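Local coordinates for MutT/nudix family protein (Enterococcus faecalis, PDB 2FML) that is of unknown function but probably combines a nudix domain that binds or hydrolyses nucleotide derivatives with a winged helix that may bind DNA, at residues E92-E95 and V99-S102. Residues are numbered along the deposited sequence; the frame is centred on the assembly and turned at random.
Sequences ETKE and VVIS
Lys94 and Val99 bring their backbones to 4.8 Å between CA atoms, where the chain leaves helix 85-97 and doubles back past its last turn in an extended course toward strand 106-112. This is the end of the Nudix box helix and the loop just after the box, and the departing loop packs against the helix's last turns. Glu92 and Glu95 belong to the box's REXXEE-type stretch, whose glutamates bind metal in relatives. No hydrogen bond joins the two segments directly. Instead, the carbonyl O of Val99 faces the side of the helix at Lys94, making a CH...O contact to Lys94 CA at 3.4 Å, bent to 122° at the hydrogen. The same oxygen lies 3.6 Å from Lys94 CB. A bridge through Thr97 adds polar support: its OG1 is hydrogen-bonded both to Thr93 O and to Val99 N, tying the helix end to the start of the loop.

Thr93 works with two different branches. Its chi1 of -59° puts OG1 beside the backbone N, where it bonds back to Val89 O one turn earlier, and leaves CG2 anti to that N and directed at the loop. Thr93 and Ile101 cross almost perpendicularly, CG2 of the threonine meeting Ile101 CD1 at 4.0 Å; Val99 CB follows at 4.3 Å from Thr93 CG2. Met44 and Leu46 of strand 39-50 pack on Thr93, and Leu46 also on Ile101, so this apolar side joins helix, loop and sheet; Ile132 and Leu137 close over Val99.

The solvent side is looser. The extended Lys94 chain runs alongside Val100, both pointing the same way, and its ammonium group heads off from the loop. What touches there is aliphatic: Lys94 CE rests 4.2 Å from Val100 CG2.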
loop_
_atom_site.group_PDB
_atom_site.type_symbol
_atom_site.label_atom_id
_atom_site.label_comp_id
_atom_site.label_asym_id
_atom_site.label_seq_id
_atom_site.Cartn_x
_atom_site.Cartn_y
_atom_site.Cartn_z
ATOM N N GLU A 92 -6.640 1.628 17.916
ATOM C CA GLU A 92 -5.330 1.953 18.539
ATOM C C GLU A 92 -5.035 3.426 18.664
ATOM O O GLU A 92 -4.479 3.859 19.664
ATOM C CB GLU A 92 -4.186 1.261 17.828
ATOM C CG GLU A 92 -4.179 -0.242 18.063
ATOM C CD GLU A 92 -3.718 -0.662 19.492
ATOM O OE1 GLU A 92 -3.096 0.137 20.238
ATOM O OE2 GLU A 92 -3.940 -1.837 19.846
ATOM N N THR A 93 -5.458 4.203 17.678
ATOM C CA THR A 93 -5.264 5.648 17.703
ATOM C C THR A 93 -6.135 6.267 18.789
ATOM O O THR A 93 -5.659 7.093 19.568
ATOM C CB THR A 93 -5.561 6.287 16.332
ATOM O OG1 THR A 93 -4.698 5.695 15.368
ATOM C CG2 THR A 93 -5.443 7.876 16.350
ATOM N N LYS A 94 -7.390 5.854 18.864
ATOM C CA LYS A 94 -8.240 6.282 19.956
ATOM C C LYS A 94 -7.732 5.867 21.347
ATOM O O LYS A 94 -7.699 6.696 22.244
ATOM C CB LYS A 94 -9.688 5.844 19.745
ATOM C CG LYS A 94 -10.621 6.589 20.663
ATOM C CD LYS A 94 -12.012 5.998 20.672
ATOM C CE LYS A 94 -12.842 6.634 21.801
ATOM N NZ LYS A 94 -14.133 5.887 21.871
ATOM N N GLU A 95 -7.334 4.595 21.527
ATOM C CA GLU A 95 -6.917 4.083 22.862
ATOM C C GLU A 95 -5.671 4.818 23.325
ATOM O O GLU A 95 -5.589 5.176 24.530
ATOM C CB GLU A 95 -6.634 2.559 22.868
ATOM C CG GLU A 95 -7.695 1.697 22.103
ATOM C CD GLU A 95 -7.924 0.226 22.586
ATOM O OE1 GLU A 95 -6.935 -0.558 22.576
ATOM O OE2 GLU A 95 -9.114 -0.123 22.898
ATOM N N VAL A 99 -7.892 10.355 19.986
ATOM C CA VAL A 99 -8.436 10.962 18.761
ATOM C C VAL A 99 -9.382 10.000 18.017
ATOM O O VAL A 99 -9.052 8.809 17.793
ATOM C CB VAL A 99 -7.309 11.459 17.870
ATOM C CG1 VAL A 99 -7.870 12.256 16.683
ATOM C CG2 VAL A 99 -6.331 12.271 18.718
ATOM N N VAL A 100 -10.571 10.524 17.697
ATOM C CA VAL A 100 -11.552 9.828 16.887
ATOM C C VAL A 100 -11.462 10.315 15.414
ATOM O O VAL A 100 -11.757 11.477 15.128
ATOM C CB VAL A 100 -12.985 10.025 17.449
ATOM C CG1 VAL A 100 -13.974 9.179 16.684
ATOM C CG2 VAL A 100 -13.046 9.689 18.942
ATOM N N ILE A 101 -11.003 9.431 14.512
ATOM C CA ILE A 101 -11.059 9.600 13.046
ATOM C C ILE A 101 -12.026 8.555 12.481
ATOM O O ILE A 101 -12.179 7.497 13.082
ATOM C CB ILE A 101 -9.688 9.393 12.374
ATOM C CG1 ILE A 101 -8.822 8.447 13.174
ATOM C CG2 ILE A 101 -8.875 10.654 12.364
ATOM C CD1 ILE A 101 -7.401 8.745 12.977
ATOM N N SER A 102 -12.662 8.835 11.341
ATOM C CA SER A 102 -13.472 7.834 10.612
ATOM C C SER A 102 -12.691 7.201 9.455
ATOM O O SER A 102 -11.682 7.756 9.004
ATOM C CB SER A 102 -14.776 8.459 10.097
ATOM O OG SER A 102 -14.481 9.350 9.034
#